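Local coordinates for aminotransferase, class IV (Brucella abortus, PDB 4TVI), which probably catalyses the pyridoxal-phosphate-dependent transamination of leucine, isoleucine and valine with 2-oxoglutarate, at residues 55-60 with 125-130; 79-84 with 239-244; 95-100 with 141-146. All coordinates share one frame; numbering follows the deposited sequence. Where two conformers were deposited one is given.

Contact 1 of 3, residues 55-60 with 125-130; sequences SQATWL and MYWAEE
Gln-56 and Ala-57, in the first turn of helix 56-60, are tied by two backbone hydrogen bonds to Glu-129 and Ala-128. Gln-56 N gives a nearly straight bond to Glu-129 O (3.0 Å, N-H...O angle 171°), while Ala-57 N reaches Ala-128 O at 3.0 Å with a more bent N-H (135°). Both donors belong to the start of the helix, where amide N-H groups have no acceptor in a preceding turn, and these two carbonyls take them up.

A side-chain bond reinforces them: Ser-55 OG donates to Glu-129 OE1 (2.7 Å), meeting the carboxylate on its syn side. Glu-129 can fold back to this serine because its chain bends at chi2 (-68°). Its other oxygen, OE2, lies in the ring plane of Trp-127 and accepts from NE1 at 2.9 Å; Arg-49 of the second subunit forms a salt bridge to the same oxygen, which links this corner of the antiparallel five-stranded sheet to the dimer interface.

The side chain of Gln-56 adds packing of its own, with CB resting against Glu-130 C (3.5 Å) and OE1 beside Ala-128 CB. Its amide is held from outside, NE2 bonded to Val-136 O and OE1 to Ser-62 OG.

The apolar contact is small: Ala-57 CB packs on Trp-127 CB (3.5 Å) and lies obliquely to the indole near CD1.

Contact 2 of 3, residues 79-84 with 239-244; sequences DRHSAR and NGITRQ
The N-terminal end of helix 241-252 faces one side of helix 78-91, and the backbones stay apart, the nearest CA atoms being those of Arg-80 and Ile-241 at 7.2 Å. The side chain of Ile-241 bridges the two helices. Its CD1 sits over one face of the His-81 imidazole, 3.8 Å from the ring centroid in a CH-pi contact, and also lies over the centre of the Arg-84 guanidinium. The same methyl presses on the backbone carbon C of Arg-80 (3.5 Å), while CG2, anti to the backbone N, turns toward Arg-80 CB.

Arg-80 reaches past the isoleucine to Gln-244. NH1 and NH2 together grip Gln-244 OE1, at 2.9 and 2.8 Å, from the same face of the amide; the oxygen lies in the guanidinium plane, and the two planes are 69° apart. Gln-244 NE2 in turn donates to Asn-239 O, which fixes the amide's rotation. Three waters complete the interface, joining Arg-80 NH1 to Ile-241 O, His-81 NE2 to Thr-242 OG1, and Arg-84 NH1 to Asn-239 O.

Asp-66 pairs with both His-81 ND1 and Arg-84 NE, holding them beside the isoleucine. Arg-84 NH1, Ile-241 N and Thr-242 OG1 all bind phosphate oxygens of the pyridoxal-phosphate-modified Lys-180, so the contact contributes to the phosphate-binding site of this class IV aminotransferase, with a helix N-terminus directed at the anion.

Contact 3 of 3, residues 95-100 with 141-146; sequences EPTLSA and SSTDFA
The loop connecting helix 78-91 to helix 100-111 lies against the start of strand 143-151, a member of the antiparallel five-stranded sheet, and so joins the helical layer to that sheet. The two backbones do not pair as strands; contact is made through alternate residues of the strand, Thr-143 and Phe-145, whose side chains set out toward the loop.

At one end, Glu-95 N donates to Thr-143 OG1 (3.0 Å) in a fairly straight bond. The hydroxyl, anti to its own carbonyl carbon (chi1 -62°), is also hydrogen-bonded to Ala-140 O, so it bridges the loop and the turn leading into the strand. The rest of the threonine packs closely on the Glu-95 carbonyl, with CB 3.3 Å and CG2 3.4 Å from Glu-95 O.

Thr-97 follows in the middle, its two branches parting over the strand: CG2 rests on Thr-143 O at 3.5 Å, while OG1 comes to 3.5 Å from Phe-145 CB. Tyr-126, on the neighbouring strand 120-128, touches Thr-97 and gives the loop a polar anchor through its hydroxyl, hydrogen-bonded to Leu-98 N.

The apolar end belongs to Leu-98 and Phe-145, whose side chains cross at about a right angle. Ile-103 of helix 100-111 touches both, making them part of the seam between helix and sheet. Leu-98 CD1 sits over one face of the phenyl ring, 3.8 Å from its centroid and displaced toward the CD2-CE2 side, where CE2 is its nearest atom at 3.6 Å.

Contacts 1 and 3 share one sheet: strands 120-128 and 143-151 are neighbours in it, probably hydrogen-bonded through Met-125 N to Ala-146 O and Trp-127 O to Asp-144 N, and the contact centres are about 12 Å apart. Contact 1 is largely buried and polar, built on backbone amides and a carboxylate at the subunit interface; contact 3 is partly buried, with Glu-95 and Thr-97 exposed, and mixes one hydrogen bond with leucine-phenylalanine packing. Contact 2, also partly buried, lies nearer the chain centre and differs most, with arginines, waters and a cofactor phosphate. Ala-100, which begins helix 100-111, packs on Ser-82 and Ala-83 of helix 78-91, whereas contacts 1 and 2 do not touch.

Contact 1 of 3, residues 55-60 with 125-130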
ATOM      1  N   SER A  55      -0.038   1.333 -15.163  1.00 17.21           N
ATOM      2  CA  SER A  55      -0.467   2.487 -14.378  1.00 16.03           C
ATOM      3  C   SER A  55       0.414   2.590 -13.143  1.00 14.64           C
ATOM      4  O   SER A  55       0.722   1.578 -12.522  1.00 14.14           O
ATOM      5  CB  SER A  55      -1.942   2.377 -13.966  1.00 14.92           C
ATOM      6  OG  SER A  55      -2.799   2.394 -15.092  1.00 17.14           O
ATOM      7  N   GLN A  56       0.833   3.806 -12.800  1.00 15.46           N
ATOM      8  CA  GLN A  56       1.669   4.028 -11.625  1.00 16.98           C
ATOM      9  C   GLN A  56       0.993   3.454 -10.384  1.00 16.74           C
ATOM     10  O   GLN A  56       1.631   2.796  -9.567  1.00 17.27           O
ATOM     11  CB  GLN A  56       1.950   5.525 -11.438  1.00 18.87           C
ATOM     12  CG  GLN A  56       2.983   5.862 -10.357  1.00 18.98           C
ATOM     13  CD  GLN A  56       2.379   6.014  -8.968  1.00 18.47           C
ATOM     14  OE1 GLN A  56       1.165   5.940  -8.789  1.00 17.40           O
ATOM     15  NE2 GLN A  56       3.233   6.233  -7.977  1.00 18.73           N
ATOM     16  N   ALA A  57      -0.308   3.698 -10.256  1.00 15.57           N
ATOM     17  CA  ALA A  57      -1.048   3.269  -9.076  1.00 14.52           C
ATOM     18  C   ALA A  57      -1.067   1.754  -8.933  1.00 13.49           C
ATOM     19  O   ALA A  57      -1.119   1.221  -7.825  1.00 13.99           O
ATOM     20  CB  ALA A  57      -2.464   3.803  -9.124  1.00 16.05           C
ATOM     21  N   THR A  58      -1.016   1.057 -10.059  1.00 12.65           N
ATOM     22  CA  THR A  58      -1.166  -0.387 -10.047  1.00 12.88           C
ATOM     23  C   THR A  58      -0.037  -1.082  -9.277  1.00 13.89           C
ATOM     24  O   THR A  58      -0.292  -1.956  -8.442  1.00 15.17           O
ATOM     25  CB  THR A  58      -1.243  -0.930 -11.482  1.00 17.81           C
ATOM     26  OG1 THR A  58      -2.399  -0.379 -12.132  1.00 19.84           O
ATOM     27  CG2 THR A  58      -1.340  -2.447 -11.484  1.00 17.90           C
ATOM     28  N   TRP A  59       1.210  -0.691  -9.524  1.00 14.24           N
ATOM     29  CA  TRP A  59       2.314  -1.379  -8.861  1.00 16.26           C
ATOM     30  C   TRP A  59       3.117  -0.490  -7.911  1.00 17.06           C
ATOM     31  O   TRP A  59       4.103  -0.945  -7.336  1.00 15.48           O
ATOM     32  CB  TRP A  59       3.247  -2.012  -9.898  1.00 14.29           C
ATOM     33  CG  TRP A  59       3.852  -1.055 -10.882  1.00 18.45           C
ATOM     34  CD1 TRP A  59       3.200  -0.361 -11.867  1.00 19.32           C
ATOM     35  CD2 TRP A  59       5.239  -0.728 -11.012  1.00 20.32           C
ATOM     36  NE1 TRP A  59       4.096   0.396 -12.581  1.00 18.78           N
ATOM     37  CE2 TRP A  59       5.354   0.185 -12.081  1.00 20.62           C
ATOM     38  CE3 TRP A  59       6.397  -1.117 -10.329  1.00 22.34           C
ATOM     39  CZ2 TRP A  59       6.580   0.716 -12.479  1.00 23.12           C
ATOM     40  CZ3 TRP A  59       7.611  -0.588 -10.722  1.00 24.21           C
ATOM     41  CH2 TRP A  59       7.695   0.319 -11.788  1.00 26.17           C
ATOM     42  N   LEU A  60       2.688   0.757  -7.722  1.00 18.20           N
ATOM     43  CA  LEU A  60       3.392   1.659  -6.811  1.00 18.24           C
ATOM     44  C   LEU A  60       2.446   2.281  -5.765  1.00 17.99           C
ATOM     45  O   LEU A  60       2.871   3.066  -4.918  1.00 17.93           O
ATOM     46  CB  LEU A  60       4.133   2.739  -7.611  1.00 18.03           C
ATOM     47  CG  LEU A  60       5.281   2.181  -8.471  1.00 18.43           C
ATOM     48  CD1 LEU A  60       5.848   3.220  -9.434  1.00 17.86           C
ATOM     49  CD2 LEU A  60       6.408   1.576  -7.609  1.00 19.19           C
ATOM     50  N   MET A 125     -12.901   6.724  -5.770  1.00 15.11           N
ATOM     51  CA  MET A 125     -11.491   6.340  -5.834  1.00 15.29           C
ATOM     52  C   MET A 125     -10.663   7.305  -6.686  1.00 17.56           C
ATOM     53  O   MET A 125     -11.073   7.692  -7.779  1.00 20.87           O
ATOM     54  CB  MET A 125     -11.355   4.920  -6.381  1.00 17.29           C
ATOM     55  CG  MET A 125     -11.871   3.835  -5.446  1.00 16.35           C
ATOM     56  SD  MET A 125     -11.837   2.191  -6.188  1.00 18.93           S
ATOM     57  CE  MET A 125     -13.020   2.398  -7.519  1.00 19.75           C
ATOM     58  N   TYR A 126      -9.503   7.690  -6.165  1.00 15.99           N
ATOM     59  CA  TYR A 126      -8.528   8.504  -6.885  1.00 17.29           C
ATOM     60  C   TYR A 126      -7.204   7.754  -6.955  1.00 17.94           C
ATOM     61  O   TYR A 126      -6.852   7.047  -6.012  1.00 18.84           O
ATOM     62  CB  TYR A 126      -8.277   9.840  -6.193  1.00 19.05           C
ATOM     63  CG  TYR A 126      -9.314  10.922  -6.361  1.00 18.36           C
ATOM     64  CD1 TYR A 126      -9.614  11.448  -7.612  1.00 18.50           C
ATOM     65  CD2 TYR A 126      -9.937  11.473  -5.252  1.00 18.39           C
ATOM     66  CE1 TYR A 126     -10.545  12.469  -7.753  1.00 19.55           C
ATOM     67  CE2 TYR A 126     -10.858  12.486  -5.382  1.00 19.93           C
ATOM     68  CZ  TYR A 126     -11.163  12.983  -6.632  1.00 19.92           C
ATOM     69  OH  TYR A 126     -12.087  14.000  -6.748  1.00 21.16           O
ATOM     70  N   TRP A 127      -6.464   7.931  -8.046  1.00 15.48           N
ATOM     71  CA  TRP A 127      -5.153   7.304  -8.198  1.00 15.47           C
ATOM     72  C   TRP A 127      -4.336   7.998  -9.290  1.00 14.61           C
ATOM     73  O   TRP A 127      -4.884   8.711 -10.130  1.00 16.77           O
ATOM     74  CB  TRP A 127      -5.305   5.820  -8.521  1.00 13.90           C
ATOM     75  CG  TRP A 127      -5.842   5.570  -9.906  1.00 18.27           C
ATOM     76  CD1 TRP A 127      -5.114   5.346 -11.042  1.00 19.58           C
ATOM     77  CD2 TRP A 127      -7.221   5.534 -10.297  1.00 17.48           C
ATOM     78  NE1 TRP A 127      -5.958   5.166 -12.114  1.00 21.80           N
ATOM     79  CE2 TRP A 127      -7.256   5.279 -11.684  1.00 18.83           C
ATOM     80  CE3 TRP A 127      -8.430   5.694  -9.609  1.00 20.12           C
ATOM     81  CZ2 TRP A 127      -8.451   5.172 -12.396  1.00 18.06           C
ATOM     82  CZ3 TRP A 127      -9.621   5.587 -10.321  1.00 21.37           C
ATOM     83  CH2 TRP A 127      -9.620   5.331 -11.700  1.00 18.76           C
ATOM     84  N   ALA A 128      -3.029   7.776  -9.289  1.00 15.49           N
ATOM     85  CA  ALA A 128      -2.172   8.354 -10.320  1.00 16.31           C
ATOM     86  C   ALA A 128      -1.955   7.369 -11.458  1.00 17.86           C
ATOM     87  O   ALA A 128      -1.656   6.199 -11.221  1.00 18.43           O
ATOM     88  CB  ALA A 128      -0.838   8.780  -9.734  1.00 16.04           C
ATOM     89  N   GLU A 129      -2.110   7.844 -12.693  1.00 17.99           N
ATOM     90  CA  GLU A 129      -1.832   7.011 -13.858  1.00 20.92           C
ATOM     91  C   GLU A 129      -0.338   6.977 -14.191  1.00 22.70           C
ATOM     92  O   GLU A 129       0.158   5.980 -14.713  1.00 21.67           O
ATOM     93  CB  GLU A 129      -2.612   7.495 -15.082  1.00 19.58           C
ATOM     94  CG  GLU A 129      -4.053   7.038 -15.129  1.00 19.57           C
ATOM     95  CD  GLU A 129      -4.178   5.541 -15.343  1.00 21.01           C
ATOM     96  OE1 GLU A 129      -3.255   4.943 -15.940  1.00 23.24           O
ATOM     97  OE2 GLU A 129      -5.198   4.961 -14.910  1.00 19.00           O
ATOM     98  N   GLU A 130       0.369   8.069 -13.903  1.00 22.41           N
ATOM     99  CA  GLU A 130       1.784   8.191 -14.252  0.54 23.27           C
ATOM    100  C   GLU A 130       2.640   8.568 -13.052  1.00 22.31           C
ATOM    101  O   GLU A 130       2.146   9.146 -12.082  1.00 19.67           O
ATOM    102  CB  GLU A 130       1.988   9.243 -15.343  0.54 24.38           C
ATOM    103  CG  GLU A 130       1.047   9.154 -16.524  0.54 25.38           C
ATOM    104  CD  GLU A 130       1.240  10.315 -17.479  0.54 26.89           C
ATOM    105  OE1 GLU A 130       2.392  10.548 -17.908  0.54 27.73           O
ATOM    106  OE2 GLU A 130       0.247  11.005 -17.785  0.54 27.09           O
TER

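Contact 2 of 3, residues 79-84 with 239-244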
ATOM      1  N   ASP A  79     -21.923  13.764   2.212  1.00 19.05           N
ATOM      2  CA  ASP A  79     -21.148  14.964   1.931  1.00 17.14           C
ATOM      3  C   ASP A  79     -19.773  14.891   2.586  1.00 16.40           C
ATOM      4  O   ASP A  79     -18.771  15.262   1.974  1.00 16.17           O
ATOM      5  CB  ASP A  79     -21.897  16.221   2.388  1.00 15.47           C
ATOM      6  CG  ASP A  79     -22.335  16.160   3.850  1.00 19.36           C
ATOM      7  OD1 ASP A  79     -22.454  15.053   4.411  1.00 22.34           O
ATOM      8  OD2 ASP A  79     -22.570  17.234   4.438  1.00 20.29           O
ATOM      9  N   ARG A  80     -19.724  14.393   3.819  1.00 14.33           N
ATOM     10  CA  ARG A  80     -18.457  14.277   4.538  1.00 16.93           C
ATOM     11  C   ARG A  80     -17.552  13.227   3.898  1.00 15.13           C
ATOM     12  O   ARG A  80     -16.355  13.443   3.744  1.00 14.06           O
ATOM     13  CB  ARG A  80     -18.691  13.929   6.011  1.00 15.35           C
ATOM     14  CG  ARG A  80     -19.536  14.941   6.771  1.00 17.78           C
ATOM     15  CD  ARG A  80     -19.262  14.847   8.259  1.00 18.56           C
ATOM     16  NE  ARG A  80     -17.898  15.263   8.593  1.00 20.73           N
ATOM     17  CZ  ARG A  80     -17.305  15.010   9.756  1.00 21.52           C
ATOM     18  NH1 ARG A  80     -17.952  14.331  10.694  1.00 22.90           N
ATOM     19  NH2 ARG A  80     -16.067  15.430   9.982  1.00 19.21           N
ATOM     20  N   HIS A  81     -18.136  12.092   3.528  1.00 17.76           N
ATOM     21  CA  HIS A  81     -17.387  11.027   2.869  1.00 18.48           C
ATOM     22  C   HIS A  81     -16.849  11.483   1.515  1.00 19.10           C
ATOM     23  O   HIS A  81     -15.739  11.114   1.125  1.00 16.67           O
ATOM     24  CB  HIS A  81     -18.262   9.779   2.707  1.00 17.48           C
ATOM     25  CG  HIS A  81     -18.448   9.001   3.973  1.00 16.23           C
ATOM     26  ND1 HIS A  81     -17.416   8.323   4.589  1.00 16.22           N
ATOM     27  CD2 HIS A  81     -19.546   8.786   4.738  1.00 16.37           C
ATOM     28  CE1 HIS A  81     -17.871   7.722   5.673  1.00 15.53           C
ATOM     29  NE2 HIS A  81     -19.161   7.990   5.788  1.00 14.30           N
ATOM     30  N   SER A  82     -17.636  12.287   0.803  1.00 19.21           N
ATOM     31  CA  SER A  82     -17.208  12.824  -0.487  1.00 18.25           C
ATOM     32  C   SER A  82     -16.015  13.749  -0.310  1.00 18.97           C
ATOM     33  O   SER A  82     -15.051  13.695  -1.082  1.00 17.29           O
ATOM     34  CB  SER A  82     -18.351  13.573  -1.172  1.00 13.39           C
ATOM     35  OG  SER A  82     -19.427  12.697  -1.444  1.00 13.39           O
ATOM     36  N   ALA A  83     -16.076  14.583   0.725  1.00 16.40           N
ATOM     37  CA  ALA A  83     -15.014  15.541   0.991  1.00 14.65           C
ATOM     38  C   ALA A  83     -13.711  14.845   1.380  1.00 16.07           C
ATOM     39  O   ALA A  83     -12.630  15.292   1.002  1.00 19.24           O
ATOM     40  CB  ALA A  83     -15.437  16.510   2.083  1.00 16.56           C
ATOM     41  N   ARG A  84     -13.806  13.764   2.150  1.00 13.44           N
ATOM     42  CA  ARG A  84     -12.601  13.113   2.642  1.00 13.79           C
ATOM     43  C   ARG A  84     -11.825  12.451   1.515  1.00 14.23           C
ATOM     44  O   ARG A  84     -10.598  12.369   1.576  1.00 13.38           O
ATOM     45  CB  ARG A  84     -12.930  12.077   3.721  1.00 15.78           C
ATOM     46  CG  ARG A  84     -11.681  11.521   4.422  1.00 12.21           C
ATOM     47  CD  ARG A  84     -12.048  10.646   5.611  1.00 12.09           C
ATOM     48  NE  ARG A  84     -12.814   9.470   5.211  1.00 15.83           N
ATOM     49  CZ  ARG A  84     -13.357   8.609   6.067  1.00 16.88           C
ATOM     50  NH1 ARG A  84     -13.232   8.803   7.375  1.00 18.07           N
ATOM     51  NH2 ARG A  84     -14.036   7.561   5.618  1.00 13.64           N
ATOM     52  N   ASN A 239      -9.917   8.867  12.119  1.00 14.63           N
ATOM     53  CA  ASN A 239     -11.000   9.383  12.932  1.00 14.20           C
ATOM     54  C   ASN A 239     -12.271   9.323  12.106  1.00 14.85           C
ATOM     55  O   ASN A 239     -12.631  10.286  11.431  1.00 14.58           O
ATOM     56  CB  ASN A 239     -10.696  10.807  13.395  1.00 13.92           C
ATOM     57  CG  ASN A 239     -11.782  11.377  14.289  1.00 13.82           C
ATOM     58  OD1 ASN A 239     -12.770  10.710  14.595  1.00 12.47           O
ATOM     59  ND2 ASN A 239     -11.591  12.615  14.727  1.00 13.98           N
ATOM     60  N   GLY A 240     -12.941   8.177  12.166  1.00 15.74           N
ATOM     61  CA  GLY A 240     -14.046   7.884  11.273  1.00 16.62           C
ATOM     62  C   GLY A 240     -15.169   8.894  11.287  1.00 18.14           C
ATOM     63  O   GLY A 240     -15.431   9.543  12.300  1.00 18.61           O
ATOM     64  N   ILE A 241     -15.825   9.034  10.143  1.00 18.24           N
ATOM     65  CA  ILE A 241     -16.974   9.919  10.017  1.00 16.57           C
ATOM     66  C   ILE A 241     -18.180   9.354  10.765  1.00 15.73           C
ATOM     67  O   ILE A 241     -18.942  10.100  11.387  1.00 16.07           O
ATOM     68  CB  ILE A 241     -17.322  10.150   8.537  1.00 16.97           C
ATOM     69  CG1 ILE A 241     -16.231  10.997   7.882  1.00 15.39           C
ATOM     70  CG2 ILE A 241     -18.674  10.837   8.393  1.00 18.29           C
ATOM     71  CD1 ILE A 241     -16.369  11.102   6.411  1.00 15.02           C
ATOM     72  N   THR A 242     -18.346   8.034  10.714  1.00 15.16           N
ATOM     73  CA  THR A 242     -19.430   7.383  11.445  1.00 16.64           C
ATOM     74  C   THR A 242     -19.183   7.520  12.943  1.00 16.71           C
ATOM     75  O   THR A 242     -20.104   7.783  13.714  1.00 12.27           O
ATOM     76  CB  THR A 242     -19.560   5.895  11.088  1.00 16.26           C
ATOM     77  OG1 THR A 242     -19.368   5.717   9.678  1.00 17.13           O
ATOM     78  CG2 THR A 242     -20.937   5.370  11.491  1.00 15.34           C
ATOM     79  N   ARG A 243     -17.923   7.343  13.330  1.00 10.68           N
ATOM     80  CA  ARG A 243     -17.472   7.503  14.714  1.00 14.13           C
ATOM     81  C   ARG A 243     -17.857   8.864  15.285  1.00 12.68           C
ATOM     82  O   ARG A 243     -18.455   8.947  16.358  1.00 13.52           O
ATOM     83  CB  ARG A 243     -15.951   7.318  14.793  1.00 15.57           C
ATOM     84  CG  ARG A 243     -15.323   7.719  16.130  1.00 14.82           C
ATOM     85  CD  ARG A 243     -13.813   7.856  15.988  1.00 16.64           C
ATOM     86  NE  ARG A 243     -13.177   8.168  17.260  1.00 19.05           N
ATOM     87  CZ  ARG A 243     -13.081   9.391  17.766  1.00 19.38           C
ATOM     88  NH1 ARG A 243     -13.573  10.432  17.098  1.00 18.13           N
ATOM     89  NH2 ARG A 243     -12.498   9.570  18.943  1.00 20.90           N
ATOM     90  N   GLN A 244     -17.527   9.924  14.552  1.00 12.38           N
ATOM     91  CA  GLN A 244     -17.832  11.285  14.979  1.00 14.87           C
ATOM     92  C   GLN A 244     -19.337  11.509  15.094  1.00 17.74           C
ATOM     93  O   GLN A 244     -19.799  12.192  16.004  1.00 20.37           O
ATOM     94  CB  GLN A 244     -17.234  12.300  14.004  1.00 17.16           C
ATOM     95  CG  GLN A 244     -15.713  12.269  13.909  1.00 18.24           C
ATOM     96  CD  GLN A 244     -15.193  13.117  12.764  1.00 19.66           C
ATOM     97  OE1 GLN A 244     -15.691  14.215  12.510  1.00 18.02           O
ATOM     98  NE2 GLN A 244     -14.199  12.600  12.053  1.00 21.01           N
TER
HETATM   99  O   HOH W   1     -19.958  12.501  10.870  1.00 20.66           O
HETATM  100  O   HOH W   2     -20.810   6.883   7.679  1.00 17.31           O
HETATM  101  O   HOH W   3     -12.146  11.252   8.822  1.00 28.32           O

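Contact 3 of 3, residues 95-100 with 141-146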
ATOM      1  N   GLU A  95      -3.838  15.098  -7.282  1.00 24.51           N
ATOM      2  CA  GLU A  95      -4.627  16.311  -7.431  1.00 22.59           C
ATOM      3  C   GLU A  95      -6.043  15.918  -7.809  1.00 21.62           C
ATOM      4  O   GLU A  95      -6.309  15.608  -8.972  1.00 20.94           O
ATOM      5  CB  GLU A  95      -4.021  17.243  -8.481  1.00 25.69           C
ATOM      6  CG  GLU A  95      -4.801  18.529  -8.667  1.00 34.32           C
ATOM      7  CD  GLU A  95      -4.787  19.410  -7.428  1.00 40.78           C
ATOM      8  OE1 GLU A  95      -3.805  19.342  -6.657  1.00 43.83           O
ATOM      9  OE2 GLU A  95      -5.762  20.166  -7.223  1.00 42.12           O
ATOM     10  N   PRO A  96      -6.956  15.915  -6.819  1.00 21.17           N
ATOM     11  CA  PRO A  96      -8.346  15.499  -7.036  1.00 21.16           C
ATOM     12  C   PRO A  96      -8.984  16.251  -8.194  1.00 20.72           C
ATOM     13  O   PRO A  96      -8.817  17.461  -8.334  1.00 24.52           O
ATOM     14  CB  PRO A  96      -9.035  15.819  -5.698  1.00 20.62           C
ATOM     15  CG  PRO A  96      -8.084  16.725  -4.961  1.00 19.99           C
ATOM     16  CD  PRO A  96      -6.718  16.327  -5.426  1.00 18.62           C
ATOM     17  N   THR A  97      -9.693  15.502  -9.029  1.00 20.25           N
ATOM     18  CA  THR A  97     -10.258  15.999 -10.273  1.00 20.94           C
ATOM     19  C   THR A  97     -11.679  16.540 -10.109  1.00 21.43           C
ATOM     20  O   THR A  97     -12.201  17.201 -11.006  1.00 20.77           O
ATOM     21  CB  THR A  97     -10.261  14.889 -11.325  1.00 22.73           C
ATOM     22  OG1 THR A  97     -10.925  13.742 -10.781  1.00 23.12           O
ATOM     23  CG2 THR A  97      -8.827  14.499 -11.687  1.00 22.99           C
ATOM     24  N   LEU A  98     -12.318  16.216  -8.985  1.00 19.55           N
ATOM     25  CA  LEU A  98     -13.685  16.668  -8.716  1.00 19.75           C
ATOM     26  C   LEU A  98     -13.807  17.356  -7.355  1.00 20.91           C
ATOM     27  O   LEU A  98     -13.126  16.993  -6.397  1.00 19.87           O
ATOM     28  CB  LEU A  98     -14.665  15.496  -8.789  1.00 20.06           C
ATOM     29  CG  LEU A  98     -14.786  14.734 -10.110  1.00 24.14           C
ATOM     30  CD1 LEU A  98     -15.720  13.548  -9.945  1.00 24.22           C
ATOM     31  CD2 LEU A  98     -15.293  15.660 -11.198  1.00 26.22           C
ATOM     32  N   SER A  99     -14.683  18.351  -7.270  1.00 20.44           N
ATOM     33  CA  SER A  99     -14.996  18.951  -5.985  1.00 19.75           C
ATOM     34  C   SER A  99     -15.773  17.943  -5.151  1.00 17.56           C
ATOM     35  O   SER A  99     -16.274  16.946  -5.681  1.00 15.79           O
ATOM     36  CB  SER A  99     -15.811  20.227  -6.165  1.00 22.03           C
ATOM     37  OG  SER A  99     -17.101  19.918  -6.658  1.00 21.00           O
ATOM     38  N   ALA A 100     -15.882  18.201  -3.853  1.00 16.38           N
ATOM     39  CA  ALA A 100     -16.642  17.321  -2.970  1.00 16.99           C
ATOM     40  C   ALA A 100     -18.108  17.268  -3.396  1.00 16.17           C
ATOM     41  O   ALA A 100     -18.724  16.200  -3.403  1.00 14.95           O
ATOM     42  CB  ALA A 100     -16.526  17.786  -1.526  1.00 15.10           C
ATOM     43  N   SER A 141      -0.786  15.552 -11.842  1.00 19.28           N
ATOM     44  CA  SER A 141      -1.626  15.923 -12.967  1.00 22.12           C
ATOM     45  C   SER A 141      -2.192  14.698 -13.685  1.00 22.72           C
ATOM     46  O   SER A 141      -3.083  14.826 -14.516  1.00 23.22           O
ATOM     47  CB  SER A 141      -0.839  16.790 -13.948  1.00 24.28           C
ATOM     48  OG  SER A 141       0.330  16.120 -14.388  1.00 22.63           O
ATOM     49  N   SER A 142      -1.663  13.515 -13.380  1.00 22.64           N
ATOM     50  CA  SER A 142      -2.137  12.291 -14.014  1.00 18.45           C
ATOM     51  C   SER A 142      -3.203  11.600 -13.170  1.00 17.44           C
ATOM     52  O   SER A 142      -3.580  10.462 -13.448  1.00 17.17           O
ATOM     53  CB  SER A 142      -0.975  11.329 -14.269  1.00 18.77           C
ATOM     54  OG  SER A 142      -0.514  10.752 -13.058  1.00 18.17           O
ATOM     55  N   THR A 143      -3.709  12.303 -12.160  1.00 17.00           N
ATOM     56  CA  THR A 143      -4.754  11.766 -11.289  1.00 17.37           C
ATOM     57  C   THR A 143      -6.029  11.457 -12.069  1.00 20.10           C
ATOM     58  O   THR A 143      -6.466  12.258 -12.903  1.00 16.62           O
ATOM     59  CB  THR A 143      -5.091  12.744 -10.142  1.00 17.94           C
ATOM     60  OG1 THR A 143      -3.925  12.945  -9.332  1.00 17.98           O
ATOM     61  CG2 THR A 143      -6.209  12.192  -9.264  1.00 17.09           C
ATOM     62  N   ASP A 144      -6.594  10.274 -11.831  1.00 15.59           N
ATOM     63  CA  ASP A 144      -7.866   9.906 -12.438  1.00 20.09           C
ATOM     64  C   ASP A 144      -8.861   9.478 -11.361  1.00 18.22           C
ATOM     65  O   ASP A 144      -8.489   9.266 -10.209  1.00 14.80           O
ATOM     66  CB  ASP A 144      -7.677   8.795 -13.475  1.00 18.57           C
ATOM     67  CG  ASP A 144      -8.746   8.821 -14.560  1.00 21.80           C
ATOM     68  OD1 ASP A 144      -9.738   9.576 -14.417  1.00 21.31           O
ATOM     69  OD2 ASP A 144      -8.586   8.103 -15.566  1.00 21.06           O
ATOM     70  N   PHE A 145     -10.123   9.335 -11.751  1.00 17.84           N
ATOM     71  CA  PHE A 145     -11.200   9.084 -10.801  1.00 17.07           C
ATOM     72  C   PHE A 145     -12.112   7.952 -11.248  1.00 18.53           C
ATOM     73  O   PHE A 145     -12.309   7.730 -12.446  1.00 22.67           O
ATOM     74  CB  PHE A 145     -12.011  10.369 -10.602  1.00 16.68           C
ATOM     75  CG  PHE A 145     -13.251  10.199  -9.765  1.00 17.57           C
ATOM     76  CD1 PHE A 145     -13.178  10.226  -8.382  1.00 15.33           C
ATOM     77  CD2 PHE A 145     -14.494  10.055 -10.363  1.00 18.57           C
ATOM     78  CE1 PHE A 145     -14.315  10.088  -7.611  1.00 15.66           C
ATOM     79  CE2 PHE A 145     -15.641   9.918  -9.592  1.00 18.30           C
ATOM     80  CZ  PHE A 145     -15.552   9.934  -8.218  1.00 17.47           C
ATOM     81  N   ALA A 146     -12.667   7.234 -10.281  1.00 14.94           N
ATOM     82  CA  ALA A 146     -13.736   6.285 -10.559  1.00 17.93           C
ATOM     83  C   ALA A 146     -14.650   6.189  -9.347  1.00 18.65           C
ATOM     84  O   ALA A 146     -14.194   6.255  -8.205  1.00 18.38           O
ATOM     85  CB  ALA A 146     -13.180   4.919 -10.930  1.00 14.46           C
TER